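Putative ATPase Rv3679 (Mycobacterium tuberculosis H37Rv, PDB 6BS3) forms, together with its partner subunit BagB, a heterodimeric Get3-like ATPase complex that hydrolyses ATP and is required for resistance to nitric oxide and high glycerol. Local coordinates at residues Q65-P70 against L77-A82; L72-L77 against F99-D104. All coordinates share one frame; numbering follows the deposited sequence.

Contact 1 of 2, residues Q65-P70 against L77-A82; sequences QLFDVP and LKIATA
Phe67 and Ile79 meet because their first torsions turn both side chains into the gap between the two backbones, where Phe67 CA and Ile79 CA lie 8.0 Å apart: Phe67 carries CG anti to its carbonyl carbon (chi1 -75°), and Ile79 holds CG1 opposite its own backbone N (chi1 179°). Ile79 CG1 thereby lies over one face of the Phe67 ring, offset toward the rim. It is 3.6 Å from the centroid of the Phe67 ring and 16° off the ring normal, which meets the geometry of a CH-pi contact. The modelled position of Ile79 CD1 is too close to the ring to be trusted, so the evidence rests on CG1. Farther along the ring, Phe67 CE2 reaches Ala80 CB at 4.0 Å, an oblique approach. The contact is therefore wholly apolar, with one aromatic side chain packed on two successive strand residues. Ile79 and Ala80 form a classic beta bulge opposite Val88 of strand 86-92, which is consistent with both meeting the same ring. On the other segment, Asp68 leaves the helix with positive phi in a Schellman motif, directly after Phe67. Strand 77-82 is the outermost strand on its side of the sheet within this chain; Phe67 also packs on Leu324 and Leu327 of helix 324-336, while Ala80 touches Leu43 of helix 34-46, whose first residues bind ATP.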
# COMPACT_ATOMS: atom_id res chain seq x y z
N GLN A 65 5.30 14.07 7.69
CA GLN A 65 6.27 13.03 7.35
C GLN A 65 7.03 13.40 6.07
O GLN A 65 8.25 13.25 6.01
CB GLN A 65 5.56 11.68 7.20
CG GLN A 65 6.49 10.48 7.20
CD GLN A 65 5.81 9.20 6.80
OE1 GLN A 65 5.06 9.14 5.81
NE2 GLN A 65 6.07 8.13 7.55
N LEU A 66 6.31 13.88 5.04
CA LEU A 66 6.88 14.30 3.77
C LEU A 66 7.82 15.51 3.94
O LEU A 66 8.90 15.54 3.36
CB LEU A 66 5.73 14.65 2.82
CG LEU A 66 6.01 14.90 1.36
CD1 LEU A 66 6.72 13.72 0.73
CD2 LEU A 66 4.73 15.14 0.62
N PHE A 67 7.41 16.51 4.75
CA PHE A 67 8.21 17.72 5.00
C PHE A 67 9.20 17.57 6.16
O PHE A 67 9.92 18.51 6.49
CB PHE A 67 7.29 18.95 5.16
CG PHE A 67 6.72 19.40 3.84
CD1 PHE A 67 5.54 18.86 3.35
CD2 PHE A 67 7.40 20.32 3.05
CE1 PHE A 67 5.04 19.24 2.10
CE2 PHE A 67 6.90 20.71 1.81
CZ PHE A 67 5.72 20.17 1.35
N ASP A 68 9.28 16.34 6.72
CA ASP A 68 10.16 15.96 7.82
C ASP A 68 10.02 16.93 9.06
O ASP A 68 11.00 17.44 9.61
CB ASP A 68 11.63 15.79 7.33
CG ASP A 68 12.52 15.07 8.32
OD1 ASP A 68 11.99 14.27 9.13
OD2 ASP A 68 13.75 15.31 8.30
N VAL A 69 8.76 17.19 9.45
CA VAL A 69 8.44 18.07 10.58
C VAL A 69 7.57 17.32 11.59
O VAL A 69 6.92 16.35 11.21
CB VAL A 69 7.76 19.43 10.16
CG1 VAL A 69 8.75 20.38 9.50
CG2 VAL A 69 6.50 19.22 9.31
N PRO A 70 7.49 17.79 12.86
CA PRO A 70 6.59 17.15 13.84
C PRO A 70 5.12 17.16 13.40
O PRO A 70 4.75 17.93 12.50
CB PRO A 70 6.77 18.03 15.10
CG PRO A 70 8.05 18.70 14.93
CD PRO A 70 8.22 18.93 13.47
N LEU A 77 -1.62 25.99 7.81
CA LEU A 77 -0.33 26.64 8.09
C LEU A 77 0.58 26.60 6.90
O LEU A 77 0.59 25.60 6.18
CB LEU A 77 0.37 25.95 9.30
CG LEU A 77 -0.32 26.02 10.68
CD1 LEU A 77 0.13 24.87 11.56
CD2 LEU A 77 -0.09 27.36 11.37
N LYS A 78 1.33 27.67 6.69
CA LYS A 78 2.26 27.74 5.57
C LYS A 78 3.37 26.72 5.76
O LYS A 78 4.06 26.72 6.79
CB LYS A 78 2.85 29.15 5.44
CG LYS A 78 3.66 29.36 4.17
CD LYS A 78 4.35 30.71 4.17
CE LYS A 78 4.98 31.02 2.82
NZ LYS A 78 6.08 32.01 2.93
N ILE A 79 3.55 25.84 4.78
CA ILE A 79 4.57 24.81 4.86
C ILE A 79 5.64 24.94 3.78
O ILE A 79 6.74 24.41 3.93
CB ILE A 79 3.96 23.40 4.79
CG1 ILE A 79 5.05 22.33 4.85
CG2 ILE A 79 3.13 23.25 3.52
CD1 ILE A 79 4.60 21.03 5.48
N ALA A 80 5.32 25.64 2.70
CA ALA A 80 6.28 25.81 1.61
C ALA A 80 6.07 27.05 0.74
O ALA A 80 4.94 27.45 0.46
CB ALA A 80 6.31 24.56 0.75
N THR A 81 7.18 27.64 0.32
CA THR A 81 7.20 28.81 -0.55
C THR A 81 7.31 28.25 -1.98
O THR A 81 8.22 27.48 -2.27
CB THR A 81 8.36 29.78 -0.18
OG1 THR A 81 8.11 30.37 1.10
CG2 THR A 81 8.55 30.90 -1.21
N ALA A 82 6.35 28.58 -2.84
CA ALA A 82 6.40 28.13 -4.23
C ALA A 82 7.20 29.17 -5.03
O ALA A 82 7.50 30.24 -4.51
CB ALA A 82 5.00 28.02 -4.79

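Contact 2 of 2, residues L72-L77 against F99-D104; sequences LPYQEL and FLEYLD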
# COMPACT_ATOMS: atom_id res chain seq x y z
N LEU A 72 1.40 17.97 12.53
CA LEU A 72 0.71 19.23 12.31
C LEU A 72 -0.62 19.32 13.09
O LEU A 72 -1.38 18.34 13.13
CB LEU A 72 0.43 19.46 10.81
CG LEU A 72 1.64 19.59 9.87
CD1 LEU A 72 1.19 19.63 8.43
CD2 LEU A 72 2.45 20.82 10.16
N PRO A 73 -0.94 20.50 13.67
CA PRO A 73 -2.23 20.64 14.37
C PRO A 73 -3.37 20.89 13.38
O PRO A 73 -3.14 21.07 12.18
CB PRO A 73 -1.99 21.84 15.29
CG PRO A 73 -1.00 22.68 14.55
CD PRO A 73 -0.15 21.75 13.73
N TYR A 74 -4.61 20.93 13.88
CA TYR A 74 -5.76 21.19 13.03
C TYR A 74 -5.89 22.70 12.74
O TYR A 74 -6.71 23.38 13.33
CB TYR A 74 -7.04 20.57 13.63
CG TYR A 74 -8.25 20.61 12.72
CD1 TYR A 74 -8.15 20.27 11.36
CD2 TYR A 74 -9.51 20.94 13.22
CE1 TYR A 74 -9.27 20.29 10.53
CE2 TYR A 74 -10.64 20.92 12.40
CZ TYR A 74 -10.51 20.61 11.06
OH TYR A 74 -11.63 20.65 10.26
N GLN A 75 -5.03 23.21 11.84
CA GLN A 75 -4.92 24.61 11.41
C GLN A 75 -4.29 24.64 10.04
O GLN A 75 -3.43 23.80 9.76
CB GLN A 75 -3.95 25.42 12.33
CG GLN A 75 -4.43 25.72 13.74
CD GLN A 75 -3.28 26.20 14.60
OE1 GLN A 75 -2.61 27.21 14.30
NE2 GLN A 75 -3.02 25.50 15.70
N GLU A 76 -4.64 25.64 9.21
CA GLU A 76 -4.05 25.82 7.88
C GLU A 76 -2.78 26.61 8.08
O GLU A 76 -2.83 27.74 8.56
CB GLU A 76 -5.02 26.54 6.94
CG GLU A 76 -6.26 25.72 6.66
CD GLU A 76 -7.50 26.52 6.32
OE1 GLU A 76 -7.38 27.62 5.73
OE2 GLU A 76 -8.60 26.03 6.63
N LEU A 77 -1.62 25.99 7.81
CA LEU A 77 -0.33 26.64 8.09
C LEU A 77 0.58 26.60 6.90
O LEU A 77 0.59 25.60 6.18
CB LEU A 77 0.37 25.95 9.30
CG LEU A 77 -0.32 26.02 10.68
CD1 LEU A 77 0.13 24.87 11.56
CD2 LEU A 77 -0.09 27.36 11.37
N PHE A 99 -15.39 16.63 14.11
CA PHE A 99 -16.67 16.16 14.67
C PHE A 99 -17.22 17.13 15.75
O PHE A 99 -18.41 17.41 15.74
CB PHE A 99 -16.56 14.70 15.18
CG PHE A 99 -17.85 14.10 15.70
CD1 PHE A 99 -19.03 14.20 14.96
CD2 PHE A 99 -17.90 13.45 16.93
CE1 PHE A 99 -20.23 13.67 15.46
CE2 PHE A 99 -19.09 12.90 17.40
CZ PHE A 99 -20.24 13.00 16.66
N LEU A 100 -16.33 17.66 16.63
CA LEU A 100 -16.68 18.65 17.67
C LEU A 100 -17.13 19.98 17.04
O LEU A 100 -18.08 20.59 17.51
CB LEU A 100 -15.52 18.91 18.65
CG LEU A 100 -14.92 17.73 19.41
CD1 LEU A 100 -13.86 18.21 20.37
CD2 LEU A 100 -15.95 17.00 20.20
N GLU A 101 -16.44 20.40 15.97
CA GLU A 101 -16.74 21.60 15.18
C GLU A 101 -18.17 21.49 14.61
O GLU A 101 -18.93 22.44 14.65
CB GLU A 101 -15.74 21.66 14.01
CG GLU A 101 -14.96 22.94 13.82
CD GLU A 101 -13.88 22.87 12.76
OE1 GLU A 101 -13.98 22.04 11.82
OE2 GLU A 101 -12.92 23.67 12.87
N TYR A 102 -18.52 20.29 14.10
CA TYR A 102 -19.80 19.95 13.50
C TYR A 102 -20.91 19.95 14.55
O TYR A 102 -21.92 20.61 14.34
CB TYR A 102 -19.65 18.58 12.81
CG TYR A 102 -20.89 17.93 12.25
CD1 TYR A 102 -21.22 18.06 10.90
CD2 TYR A 102 -21.62 17.03 13.01
CE1 TYR A 102 -22.30 17.37 10.35
CE2 TYR A 102 -22.71 16.34 12.47
CZ TYR A 102 -23.05 16.52 11.14
OH TYR A 102 -24.11 15.84 10.61
N LEU A 103 -20.70 19.25 15.69
CA LEU A 103 -21.66 19.20 16.80
C LEU A 103 -21.99 20.60 17.31
O LEU A 103 -23.16 20.91 17.52
CB LEU A 103 -21.12 18.35 17.96
CG LEU A 103 -21.29 16.84 17.85
CD1 LEU A 103 -20.46 16.15 18.90
CD2 LEU A 103 -22.73 16.43 18.03
N ASP A 104 -20.96 21.44 17.46
CA ASP A 104 -21.11 22.81 17.94
C ASP A 104 -21.76 23.76 16.92
O ASP A 104 -22.66 24.50 17.29
CB ASP A 104 -19.77 23.36 18.46
CG ASP A 104 -19.85 24.73 19.11
OD1 ASP A 104 -20.66 24.91 20.06
OD2 ASP A 104 -19.09 25.63 18.68
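Tyr74 and Glu101 face each other across backbones that stay well apart, Tyr74 CA and Glu101 CA being 11.2 Å from one another, with Tyr74 at the centre of an inverse gamma turn closed by Gln75 N to Pro73 O at 2.9 Å and Glu101 within helix 95-107. The gap is spanned by the two side chains, which come from opposite directions. Tyr74 extends with CG anti to the backbone N (chi1 -172°), while the Glu101 chain is straight beyond CG. The phenol donates a hydrogen bond from Tyr74 OH to Glu101 OE1 at 3.1 Å. OE1 is met on its syn side, 24° out of the carboxylate plane, and itself lies at the edge of the tyrosine ring, near the ring plane. The ring and carboxylate planes are 46° apart. Tyr74 CE2 is 3.6 Å from both Glu101 OE1 and Glu101 OE2. The Tyr74 side chain also touches Leu91 of strand 86-92, Ile93, Asp94 and Lys140 of helix 130-146. Donation from a neutral phenol to a carboxylate would probably stabilise the charged form of Glu101, and a single bond of this length at the protein surface is consistent with a modest link between loop and helix.

Overall arrangement
Contacts 1 and 2 lie with their centres about 19 Å apart and interlock along the chain, since their segments alternate: 65-70, 72-77, 77-82, then 99-104. Leu77 belongs to both, closing segment 72-77 as the first residue of strand 77-82. Contact 1 lies near the nucleotide site, the side chain of Phe67 being about 11 Å from the bound ADP without touching it; contact 2 lies at the surface, away from the annotated sites. Within the P-loop ATPase fold, contact 1 joins the end of helix 62-66 to the outermost strand 77-82, and contact 2 joins the loop that leads into that strand to helix 95-107.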